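PDB 1VHO: endoglucanase from Thermotoga maritima, which probably acts as a metal-dependent aminopeptidase of the M42 peptidase family, binding two divalent metal cations per subunit. Local coordinates for residues H67-G72 with L171-S176; A175-L180 with V198-Q203; D238-G243 with S272-A277; P246-G251 with S299-P304. One frame throughout, in Å; residues are numbered along the deposited sequence.

Contacts 1 and 2 lie deep and share helix 171-187: its start meets the loop 67-72 through polar bonds in contact 1, and its next turn rests on strand 195-201 through apolar packing in contact 2. Contacts 3 and 4 lie farther out, toward the 274-276 edge of the large mixed sheet that also holds strand 195-201. Contact 4 is buried and held by backbone ladder bonds, whereas contact 3 is partly exposed and relies on side chains from both segments reaching the other's backbone. Contacts 2 and 4 touch through V179 and I303. Polar chemistry marks the predicted metal site and the sheet edge, while apolar packing fills the layer where helix 171-187 lies on the sheet.

Contact 1: H67-G72 with L171-S176; sequences HVDEIG and LDNRAS
H67 and N173 bring their CA atoms within 5.5 Å where the irregular loop after strand 61-67 passes the first turn of helix 171-187. N173 points its side chain at the loop: ND2 donates to D69 O at 2.8 Å, nearly straight (166°), reaching that oxygen from above the carbonyl plane. OD1 packs 3.4 Å from H67 CB and accepts a hydrogen bond from R281. An asparagine suits this place, since one flat group can both donate and accept. H67 and D172 are predicted ligands of a two-metal site of the M42 type, so these bonds tie together two segments carrying it; here H67 NE2 bonds D287. R174, its chain bent at CG (chi2 -72°), lays its guanidinium edge-on to the loop. NE and NH2 both grip V68 O, 2.8 Å from NE and in the guanidinium plane. NH2 also forms a salt bridge with E70 OE2 at 2.8 Å, on the anti side but tilted some 30° out of the carboxylate plane, and NH1 adds a weak bond to the same OE2 besides donating to L14 O and L17 O. E70, with K169 at OE1, is probably kept ionised by both cations. One water bridges D69 O and D172 OD1.

Contact 2: A175-L180 with V198-Q203; sequences ASCGVL and VVFSVQ
L180 presses its CB against V198 CG1 at 3.4 Å, tighter than usual for two carbons, where helix 171-187 runs along strand 195-201 in nearly the opposite direction. The segment axes, at 157°, approach to 9.5 Å, a spacing that leaves room for one layer of side chains. The branches decide how that layer fills. V198 holds CG1 anti to its backbone N (chi1 -178°), which lifts this methyl toward the helix, where it meets both CB and CD1 of L180. The two side chains pass alongside one another, pointing opposite ways, so the leucine is flanked instead of met head-on, and its CD1 continues to within 4.0 Å of V199 O. F200 sets its CG beside the backbone N, anti to the carbonyl carbon (chi1 -56°), and this swings the ring up beside the helix. Its CE2 corner is shared: L180 CB lies 3.7 Å away, and C177 O sits at the ring edge near its plane. C177 SG approaches the same rim, 4.1 Å from CD2, a sulfur-aromatic contact made at the edge of the ring. Small, weakly polar cysteine suits a position where the helix must come close to a flat ring, while branched valine and leucine fill the space beside it. Strand 61-67 touches L180 through F64 and A66, and L327 of helix 317-333 also meets it. No hydrogen bond spans the two segments, which implies that shape complementarity and burial of carbon hold this helix to the sheet of the alpha/beta fold.

Contact 3: D238-G243 with S272-A277; sequences DHIELG and SLQEEA
Q274 supplies two of the three hydrogen bonds that join the loop 238-243 to the strand 274-276, clasping the backbone of E241 with both ends of its amide. Its OE1 accepts from E241 N at 3.0 Å, the N-H arriving in the carbonyl plane on a lone pair, and its NE2 donates to E241 O at 2.9 Å. Extended beyond CG (chi2 -178°), the chain is long enough to carry the amide up to the loop, and NE2 also bonds G245 O. Glutamine suits this place because its single amide can match the N-H and C=O of one residue at once. With an alanine in place of Q274, E241 N and O would probably lose these partners and the loop would be less firmly held to the strand. The third bond comes from H239, whose NE2 reaches E275 O at 3.0 Å, almost in line with the carbonyl and close to the ring plane. Its ND1 bonds S237 O, so the ring is held at two nitrogens, which might favour a protonated imidazole. A water also bridges H239 O and Q274 OE1. Apolar contact is confined to I240, whose CD1 packs 3.8 Å from Q274 CB and whose flank meets P304 and V247. An ordered loop thus lies beside an outermost strand of the large sheet, joined to it by side-chain-to-backbone hydrogen bonds, while the strand pairs through its backbone with strand 247-249.

Contact 4: P246-G251 with S299-P304; sequences PVIGLG and SLISIP
V247 and S302 form an antiparallel hydrogen-bonded pair in the interior of the large mixed sheet, where short strand 247-249 lies beside strand 297-304. V247 N donates to S302 O at 2.7 Å, and S302 N returns a bond to V247 O at 2.9 Å. The ladder continues at G249 N, 2.9 Å from L300 O. Glycine suits this rung, since a CB would crowd L300 CD2. On one face, I248 and I301, a non-hydrogen-bonded pair, lie side by side with I248 CD1 3.9 Å from I301 CG1, while I301 CG2, anti to the backbone N, rests 3.8 Å from P246 CB. Beta-branched isoleucine fits here because its two branches serve two neighbours, CG1 I248 and CG2 P246. A glycine in place of I301 would probably open a gap facing I248 and P246. On the other face V247 CG2 meets P304 CG at 3.9 Å, and a water joins V247 O to S302 OG. Strand 222-229 borders strand 297-304 on its far side, with D227, a predicted metal ligand, close to S302; strand 274-276 flanks 247-249, while V259 of helix 256-268 touches I248 and L323 of helix 317-333 touches I301.

Contact 1: H67-G72 with L171-S176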
loop_
_atom_site.group_PDB
_atom_site.type_symbol
_atom_site.label_atom_id
_atom_site.label_comp_id
_atom_site.label_asym_id
_atom_site.label_seq_id
_atom_site.Cartn_x
_atom_site.Cartn_y
_atom_site.Cartn_z
ATOM N N HIS A 67 4.513 -0.110 1.906
ATOM C CA HIS A 67 4.554 -1.150 0.863
ATOM C C HIS A 67 3.894 -0.552 -0.402
ATOM O O HIS A 67 3.077 0.383 -0.291
ATOM C CB HIS A 67 3.718 -2.361 1.284
ATOM C CG HIS A 67 4.170 -3.104 2.487
ATOM N ND1 HIS A 67 5.126 -4.107 2.418
ATOM C CD2 HIS A 67 3.790 -3.020 3.796
ATOM C CE1 HIS A 67 5.316 -4.609 3.619
ATOM N NE2 HIS A 67 4.518 -3.974 4.463
ATOM N N VAL A 68 4.119 -1.151 -1.572
ATOM C CA VAL A 68 3.541 -0.571 -2.789
ATOM C C VAL A 68 2.713 -1.545 -3.615
ATOM O O VAL A 68 1.957 -1.062 -4.482
ATOM C CB VAL A 68 4.588 0.021 -3.756
ATOM C CG1 VAL A 68 5.508 1.056 -3.104
ATOM C CG2 VAL A 68 5.448 -1.056 -4.385
ATOM N N ASP A 69 2.872 -2.858 -3.394
ATOM C CA ASP A 69 2.168 -3.816 -4.239
ATOM C C ASP A 69 0.707 -4.000 -3.971
ATOM O O ASP A 69 0.057 -3.421 -3.070
ATOM C CB ASP A 69 2.917 -5.191 -4.202
ATOM C CG ASP A 69 2.742 -5.944 -2.895
ATOM O OD1 ASP A 69 2.327 -5.327 -1.886
ATOM O OD2 ASP A 69 3.017 -7.160 -2.783
ATOM N N GLU A 70 0.098 -4.844 -4.807
ATOM C CA GLU A 70 -1.302 -5.218 -4.693
ATOM C C GLU A 70 -1.428 -6.697 -5.074
ATOM O O GLU A 70 -0.512 -7.268 -5.680
ATOM C CB GLU A 70 -2.232 -4.422 -5.624
ATOM C CG GLU A 70 -1.891 -4.662 -7.140
ATOM C CD GLU A 70 -2.576 -3.558 -7.955
ATOM O OE1 GLU A 70 -3.777 -3.706 -8.299
ATOM O OE2 GLU A 70 -1.953 -2.525 -8.243
ATOM N N ILE A 71 -2.576 -7.266 -4.816
ATOM C CA ILE A 71 -2.755 -8.676 -5.164
ATOM C C ILE A 71 -2.836 -8.818 -6.680
ATOM O O ILE A 71 -3.216 -7.939 -7.466
ATOM C CB ILE A 71 -3.981 -9.282 -4.486
ATOM C CG1 ILE A 71 -5.262 -8.689 -5.024
ATOM C CG2 ILE A 71 -3.884 -9.102 -2.958
ATOM C CD1 ILE A 71 -6.123 -9.749 -5.710
ATOM N N GLY A 72 -2.403 -10.009 -7.093
ATOM C CA GLY A 72 -2.421 -10.323 -8.514
ATOM C C GLY A 72 -2.546 -11.861 -8.651
ATOM O O GLY A 72 -2.446 -12.607 -7.650
ATOM N N LEU A 171 -5.942 0.113 -1.775
ATOM C CA LEU A 171 -5.649 1.213 -0.841
ATOM C C LEU A 171 -4.949 0.748 0.395
ATOM O O LEU A 171 -4.275 1.527 1.084
ATOM C CB LEU A 171 -6.944 2.011 -0.571
ATOM C CG LEU A 171 -7.484 2.781 -1.763
ATOM C CD1 LEU A 171 -8.944 3.195 -1.560
ATOM C CD2 LEU A 171 -6.663 4.034 -2.072
ATOM N N ASP A 172 -5.019 -0.559 0.772
ATOM C CA ASP A 172 -4.321 -1.047 1.935
ATOM C C ASP A 172 -2.820 -0.753 1.848
ATOM O O ASP A 172 -2.153 -0.786 2.885
ATOM C CB ASP A 172 -4.630 -2.517 2.249
ATOM C CG ASP A 172 -4.415 -3.396 1.016
ATOM O OD1 ASP A 172 -3.282 -3.457 0.522
ATOM O OD2 ASP A 172 -5.389 -3.965 0.504
ATOM N N ASN A 173 -2.259 -0.577 0.632
ATOM C CA ASN A 173 -0.877 -0.140 0.531
ATOM C C ASN A 173 -0.808 1.261 -0.112
ATOM O O ASN A 173 -0.006 2.125 0.260
ATOM C CB ASN A 173 -0.040 -1.092 -0.365
ATOM C CG ASN A 173 0.288 -2.376 0.378
ATOM O OD1 ASN A 173 0.341 -2.357 1.623
ATOM N ND2 ASN A 173 0.659 -3.437 -0.339
ATOM N N ARG A 174 -1.676 1.511 -1.101
ATOM C CA ARG A 174 -1.614 2.787 -1.845
ATOM C C ARG A 174 -1.984 4.017 -1.000
ATOM O O ARG A 174 -1.424 5.101 -1.238
ATOM C CB ARG A 174 -2.390 2.731 -3.133
ATOM C CG ARG A 174 -1.964 1.633 -4.141
ATOM C CD ARG A 174 -0.615 1.941 -4.822
ATOM N NE ARG A 174 -0.114 0.666 -5.353
ATOM C CZ ARG A 174 -0.633 -0.055 -6.334
ATOM N NH1 ARG A 174 -1.707 0.342 -7.024
ATOM N NH2 ARG A 174 -0.078 -1.278 -6.551
ATOM N N ALA A 175 -2.833 3.859 0.015
ATOM C CA ALA A 175 -3.138 5.045 0.852
ATOM C C ALA A 175 -1.871 5.452 1.587
ATOM O O ALA A 175 -1.601 6.657 1.687
ATOM C CB ALA A 175 -4.235 4.717 1.864
ATOM N N SER A 176 -1.053 4.492 2.030
ATOM C CA SER A 176 0.197 4.790 2.714
ATOM C C SER A 176 1.226 5.436 1.781
ATOM O O SER A 176 1.988 6.329 2.186
ATOM C CB SER A 176 0.794 3.501 3.306
ATOM O OG SER A 176 -0.090 2.989 4.338
HETATM O O HOH W 1 -2.647 -3.533 -2.079
#

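Contact 2: A175-L180 with V198-Q203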
loop_
_atom_site.group_PDB
_atom_site.type_symbol
_atom_site.label_atom_id
_atom_site.label_comp_id
_atom_site.label_asym_id
_atom_site.label_seq_id
_atom_site.Cartn_x
_atom_site.Cartn_y
_atom_site.Cartn_z
ATOM N N ALA A 175 -2.833 3.859 0.015
ATOM C CA ALA A 175 -3.138 5.045 0.852
ATOM C C ALA A 175 -1.871 5.452 1.587
ATOM O O ALA A 175 -1.601 6.657 1.687
ATOM C CB ALA A 175 -4.235 4.717 1.864
ATOM N N SER A 176 -1.053 4.492 2.030
ATOM C CA SER A 176 0.197 4.790 2.714
ATOM C C SER A 176 1.226 5.436 1.781
ATOM O O SER A 176 1.988 6.329 2.186
ATOM C CB SER A 176 0.794 3.501 3.306
ATOM O OG SER A 176 -0.090 2.989 4.338
ATOM N N CYS A 177 1.263 4.990 0.526
ATOM C CA CYS A 177 2.113 5.602 -0.482
ATOM C C CYS A 177 1.661 7.084 -0.592
ATOM O O CYS A 177 2.548 7.936 -0.619
ATOM C CB CYS A 177 1.913 4.950 -1.893
ATOM S SG CYS A 177 2.670 3.267 -1.875
ATOM N N GLY A 178 0.392 7.348 -0.627
ATOM C CA GLY A 178 -0.186 8.700 -0.723
ATOM C C GLY A 178 0.291 9.545 0.500
ATOM O O GLY A 178 0.684 10.695 0.353
ATOM N N VAL A 179 0.249 8.959 1.696
ATOM C CA VAL A 179 0.708 9.703 2.894
ATOM C C VAL A 179 2.166 10.138 2.706
ATOM O O VAL A 179 2.547 11.297 2.893
ATOM C CB VAL A 179 0.703 8.790 4.153
ATOM C CG1 VAL A 179 1.433 9.537 5.329
ATOM C CG2 VAL A 179 -0.683 8.385 4.575
ATOM N N LEU A 180 3.015 9.197 2.244
ATOM C CA LEU A 180 4.442 9.539 2.111
ATOM C C LEU A 180 4.699 10.555 1.018
ATOM O O LEU A 180 5.625 11.395 1.165
ATOM C CB LEU A 180 5.276 8.260 1.993
ATOM C CG LEU A 180 5.133 7.308 3.215
ATOM C CD1 LEU A 180 6.196 6.220 3.117
ATOM C CD2 LEU A 180 5.338 8.109 4.521
ATOM N N VAL A 198 12.336 8.419 2.644
ATOM C CA VAL A 198 10.962 7.897 2.443
ATOM C C VAL A 198 11.069 6.676 1.575
ATOM O O VAL A 198 11.483 6.767 0.402
ATOM C CB VAL A 198 10.093 9.021 1.889
ATOM C CG1 VAL A 198 8.684 8.542 1.725
ATOM C CG2 VAL A 198 10.106 10.233 2.842
ATOM N N VAL A 199 10.619 5.527 2.091
ATOM C CA VAL A 199 10.825 4.269 1.389
ATOM C C VAL A 199 9.541 3.582 0.919
ATOM O O VAL A 199 8.635 3.319 1.705
ATOM C CB VAL A 199 11.559 3.322 2.364
ATOM C CG1 VAL A 199 11.869 1.969 1.712
ATOM C CG2 VAL A 199 12.819 3.974 2.941
ATOM N N PHE A 200 9.483 3.360 -0.378
ATOM C CA PHE A 200 8.379 2.688 -1.059
ATOM C C PHE A 200 8.894 1.302 -1.465
ATOM O O PHE A 200 9.563 1.111 -2.496
ATOM C CB PHE A 200 7.931 3.517 -2.279
ATOM C CG PHE A 200 7.547 4.944 -1.959
ATOM C CD1 PHE A 200 8.509 5.951 -1.976
ATOM C CD2 PHE A 200 6.247 5.278 -1.625
ATOM C CE1 PHE A 200 8.157 7.271 -1.691
ATOM C CE2 PHE A 200 5.883 6.579 -1.297
ATOM C CZ PHE A 200 6.860 7.590 -1.346
ATOM N N SER A 201 8.604 0.303 -0.663
ATOM C CA SER A 201 9.072 -1.049 -0.806
ATOM C C SER A 201 8.250 -1.978 -1.678
ATOM O O SER A 201 7.043 -2.119 -1.480
ATOM C CB SER A 201 9.104 -1.702 0.613
ATOM O OG SER A 201 9.873 -2.890 0.586
ATOM N N VAL A 202 8.984 -2.699 -2.549
ATOM C CA VAL A 202 8.285 -3.683 -3.394
ATOM C C VAL A 202 8.275 -5.027 -2.695
ATOM O O VAL A 202 8.951 -5.259 -1.683
ATOM C CB VAL A 202 8.922 -3.788 -4.787
ATOM C CG1 VAL A 202 8.836 -2.451 -5.498
ATOM C CG2 VAL A 202 10.393 -4.237 -4.640
ATOM N N GLN A 203 7.522 -5.987 -3.228
ATOM C CA GLN A 203 7.373 -7.273 -2.597
ATOM C C GLN A 203 8.651 -8.090 -2.413
ATOM O O GLN A 203 8.789 -8.738 -1.372
ATOM C CB GLN A 203 6.383 -8.137 -3.401
ATOM C CG GLN A 203 5.743 -9.221 -2.527
ATOM C CD GLN A 203 6.269 -10.591 -2.908
ATOM O OE1 GLN A 203 7.027 -10.692 -3.870
ATOM N NE2 GLN A 203 5.856 -11.604 -2.160
#

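Contact 3: D238-G243 with S272-A277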
loop_
_atom_site.group_PDB
_atom_site.type_symbol
_atom_site.label_atom_id
_atom_site.label_comp_id
_atom_site.label_asym_id
_atom_site.label_seq_id
_atom_site.Cartn_x
_atom_site.Cartn_y
_atom_site.Cartn_z
ATOM N N ASP A 238 -14.228 -2.937 18.832
ATOM C CA ASP A 238 -14.023 -2.163 17.611
ATOM C C ASP A 238 -14.372 -0.695 17.894
ATOM O O ASP A 238 -15.459 -0.417 18.413
ATOM C CB ASP A 238 -14.889 -2.671 16.476
ATOM C CG ASP A 238 -14.408 -3.874 15.706
ATOM O OD1 ASP A 238 -13.455 -4.577 16.106
ATOM O OD2 ASP A 238 -14.978 -4.145 14.614
ATOM N N HIS A 239 -13.497 0.251 17.562
ATOM C CA HIS A 239 -13.784 1.645 17.811
ATOM C C HIS A 239 -13.184 2.570 16.744
ATOM O O HIS A 239 -13.470 3.772 16.717
ATOM C CB HIS A 239 -13.274 2.035 19.210
ATOM C CG HIS A 239 -11.785 1.884 19.361
ATOM N ND1 HIS A 239 -11.145 0.703 19.603
ATOM C CD2 HIS A 239 -10.816 2.818 19.212
ATOM C CE1 HIS A 239 -9.828 0.901 19.594
ATOM N NE2 HIS A 239 -9.607 2.173 19.384
ATOM N N ILE A 240 -12.403 2.040 15.827
ATOM C CA ILE A 240 -11.805 2.909 14.796
ATOM C C ILE A 240 -12.826 3.388 13.804
ATOM O O ILE A 240 -13.667 2.619 13.309
ATOM C CB ILE A 240 -10.653 2.160 14.077
ATOM C CG1 ILE A 240 -9.560 1.764 15.083
ATOM C CG2 ILE A 240 -10.086 3.022 12.951
ATOM C CD1 ILE A 240 -8.910 2.907 15.809
ATOM N N GLU A 241 -12.753 4.671 13.420
ATOM C CA GLU A 241 -13.651 5.249 12.447
ATOM C C GLU A 241 -12.865 6.038 11.372
ATOM O O GLU A 241 -11.852 6.659 11.711
ATOM C CB GLU A 241 -14.609 6.279 13.076
ATOM C CG GLU A 241 -15.501 5.759 14.196
ATOM C CD GLU A 241 -16.448 6.840 14.686
ATOM O OE1 GLU A 241 -17.126 7.502 13.871
ATOM O OE2 GLU A 241 -16.501 7.091 15.908
ATOM N N LEU A 242 -13.373 5.986 10.144
ATOM C CA LEU A 242 -12.727 6.790 9.090
ATOM C C LEU A 242 -12.933 8.269 9.472
ATOM O O LEU A 242 -14.045 8.609 9.905
ATOM C CB LEU A 242 -13.478 6.606 7.763
ATOM C CG LEU A 242 -13.490 5.179 7.184
ATOM C CD1 LEU A 242 -13.828 5.190 5.682
ATOM C CD2 LEU A 242 -12.140 4.524 7.371
ATOM N N GLY A 243 -11.952 9.128 9.244
ATOM C CA GLY A 243 -12.129 10.529 9.559
ATOM C C GLY A 243 -11.765 10.936 10.973
ATOM O O GLY A 243 -11.714 12.176 11.205
ATOM N N SER A 272 -5.737 15.175 15.307
ATOM C CA SER A 272 -6.593 14.206 15.995
ATOM C C SER A 272 -6.045 12.809 15.747
ATOM O O SER A 272 -5.735 12.490 14.575
ATOM C CB SER A 272 -8.039 14.317 15.511
ATOM O OG SER A 272 -8.555 15.593 15.950
ATOM N N LEU A 273 -5.988 11.973 16.741
ATOM C CA LEU A 273 -5.416 10.628 16.570
ATOM C C LEU A 273 -6.342 9.570 17.154
ATOM O O LEU A 273 -7.210 9.884 17.981
ATOM C CB LEU A 273 -4.102 10.531 17.379
ATOM C CG LEU A 273 -2.902 11.398 16.930
ATOM C CD1 LEU A 273 -1.742 11.233 17.896
ATOM C CD2 LEU A 273 -2.458 11.026 15.510
ATOM N N GLN A 274 -6.116 8.330 16.726
ATOM C CA GLN A 274 -6.870 7.207 17.304
ATOM C C GLN A 274 -5.788 6.242 17.771
ATOM O O GLN A 274 -4.608 6.545 17.518
ATOM C CB GLN A 274 -7.748 6.546 16.226
ATOM C CG GLN A 274 -8.879 7.438 15.772
ATOM C CD GLN A 274 -9.789 6.825 14.748
ATOM O OE1 GLN A 274 -10.808 6.264 15.133
ATOM N NE2 GLN A 274 -9.503 6.938 13.429
ATOM N N GLU A 275 -6.117 5.136 18.459
ATOM C CA GLU A 275 -5.047 4.249 18.844
ATOM C C GLU A 275 -5.538 2.798 18.826
ATOM O O GLU A 275 -6.730 2.547 18.746
ATOM C CB GLU A 275 -4.445 4.628 20.185
ATOM C CG GLU A 275 -5.238 4.195 21.388
ATOM C CD GLU A 275 -6.595 4.820 21.522
ATOM O OE1 GLU A 275 -7.594 4.081 21.444
ATOM O OE2 GLU A 275 -6.686 6.050 21.722
ATOM N N GLU A 276 -4.598 1.876 18.833
ATOM C CA GLU A 276 -4.966 0.448 18.848
ATOM C C GLU A 276 -3.917 -0.276 19.670
ATOM O O GLU A 276 -2.743 0.104 19.669
ATOM C CB GLU A 276 -5.117 -0.075 17.424
ATOM C CG GLU A 276 -3.824 -0.140 16.619
ATOM C CD GLU A 276 -4.103 -0.476 15.144
ATOM O OE1 GLU A 276 -5.189 -1.007 14.813
ATOM O OE2 GLU A 276 -3.264 -0.151 14.302
ATOM N N ALA A 277 -4.301 -1.303 20.421
ATOM C CA ALA A 277 -3.392 -2.019 21.295
ATOM C C ALA A 277 -2.236 -2.666 20.562
ATOM O O ALA A 277 -1.151 -2.712 21.107
ATOM C CB ALA A 277 -4.136 -3.112 22.089
HETATM O O HOH W 2 -11.402 5.835 17.816
#

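Contact 4: P246-G251 with S299-P304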
loop_
_atom_site.group_PDB
_atom_site.type_symbol
_atom_site.label_atom_id
_atom_site.label_comp_id
_atom_site.label_asym_id
_atom_site.label_seq_id
_atom_site.Cartn_x
_atom_site.Cartn_y
_atom_site.Cartn_z
ATOM N N PRO A 246 -5.269 9.291 12.076
ATOM C CA PRO A 246 -4.350 8.194 11.975
ATOM C C PRO A 246 -4.318 7.445 13.320
ATOM O O PRO A 246 -4.650 8.017 14.378
ATOM C CB PRO A 246 -3.013 8.777 11.612
ATOM C CG PRO A 246 -3.095 10.216 11.996
ATOM C CD PRO A 246 -4.551 10.602 11.953
ATOM N N VAL A 247 -4.033 6.169 13.197
ATOM C CA VAL A 247 -4.085 5.265 14.341
ATOM C C VAL A 247 -2.715 4.858 14.839
ATOM O O VAL A 247 -1.893 4.211 14.170
ATOM C CB VAL A 247 -4.855 3.979 13.954
ATOM C CG1 VAL A 247 -5.077 3.115 15.210
ATOM C CG2 VAL A 247 -6.186 4.304 13.282
ATOM N N ILE A 248 -2.434 5.295 16.087
ATOM C CA ILE A 248 -1.140 4.994 16.670
ATOM C C ILE A 248 -1.110 3.555 17.180
ATOM O O ILE A 248 -1.978 3.247 18.019
ATOM C CB ILE A 248 -0.928 5.925 17.925
ATOM C CG1 ILE A 248 -0.960 7.392 17.463
ATOM C CG2 ILE A 248 0.370 5.540 18.607
ATOM C CD1 ILE A 248 0.086 7.666 16.371
ATOM N N GLY A 249 -0.183 2.752 16.726
ATOM C CA GLY A 249 -0.002 1.377 17.197
ATOM C C GLY A 249 0.694 1.436 18.566
ATOM O O GLY A 249 1.689 2.138 18.771
ATOM N N LEU A 250 0.191 0.619 19.517
ATOM C CA LEU A 250 0.814 0.640 20.853
ATOM C C LEU A 250 1.281 -0.753 21.256
ATOM O O LEU A 250 1.296 -1.083 22.455
ATOM C CB LEU A 250 -0.233 1.163 21.861
ATOM C CG LEU A 250 -0.633 2.622 21.663
ATOM C CD1 LEU A 250 -1.875 2.994 22.458
ATOM C CD2 LEU A 250 0.541 3.542 22.014
ATOM N N GLY A 251 1.606 -1.585 20.275
ATOM C CA GLY A 251 2.044 -2.953 20.531
ATOM C C GLY A 251 3.387 -3.044 21.224
ATOM O O GLY A 251 4.187 -2.109 21.351
ATOM N N SER A 299 8.005 3.181 15.328
ATOM C CA SER A 299 6.615 3.484 15.587
ATOM C C SER A 299 5.772 2.925 14.426
ATOM O O SER A 299 6.249 2.972 13.284
ATOM C CB SER A 299 6.394 5.002 15.688
ATOM O OG SER A 299 4.983 5.259 15.726
ATOM N N LEU A 300 4.586 2.422 14.703
ATOM C CA LEU A 300 3.658 1.939 13.692
ATOM C C LEU A 300 2.455 2.885 13.687
ATOM O O LEU A 300 1.878 3.174 14.735
ATOM C CB LEU A 300 3.142 0.536 13.993
ATOM C CG LEU A 300 2.066 0.008 12.988
ATOM C CD1 LEU A 300 2.825 -0.396 11.717
ATOM C CD2 LEU A 300 1.384 -1.177 13.640
ATOM N N ILE A 301 2.141 3.486 12.540
ATOM C CA ILE A 301 1.003 4.398 12.442
ATOM C C ILE A 301 0.167 3.946 11.234
ATOM O O ILE A 301 0.738 3.784 10.151
ATOM C CB ILE A 301 1.367 5.875 12.347
ATOM C CG1 ILE A 301 2.305 6.294 13.503
ATOM C CG2 ILE A 301 0.112 6.753 12.423
ATOM C CD1 ILE A 301 2.876 7.661 13.419
ATOM N N SER A 302 -1.125 3.856 11.416
ATOM C CA SER A 302 -2.025 3.342 10.418
ATOM C C SER A 302 -3.139 4.268 9.986
ATOM O O SER A 302 -3.641 5.079 10.765
ATOM C CB SER A 302 -2.730 2.051 10.965
ATOM O OG SER A 302 -1.729 1.037 11.175
ATOM N N ILE A 303 -3.538 4.068 8.714
ATOM C CA ILE A 303 -4.679 4.806 8.155
ATOM C C ILE A 303 -5.931 3.921 8.276
ATOM O O ILE A 303 -5.883 2.734 7.893
ATOM C CB ILE A 303 -4.380 5.092 6.668
ATOM C CG1 ILE A 303 -3.306 6.185 6.525
ATOM C CG2 ILE A 303 -5.669 5.526 5.942
ATOM C CD1 ILE A 303 -3.639 7.544 7.118
ATOM N N PRO A 304 -7.031 4.414 8.822
ATOM C CA PRO A 304 -8.268 3.649 8.945
ATOM C C PRO A 304 -8.759 3.287 7.531
ATOM O O PRO A 304 -8.734 4.144 6.640
ATOM C CB PRO A 304 -9.296 4.619 9.545
ATOM C CG PRO A 304 -8.398 5.599 10.305
ATOM C CD PRO A 304 -7.213 5.786 9.359
HETATM O O HOH W 3 -1.309 1.500 13.890
HETATM O O HOH W 4 3.210 3.546 17.044
#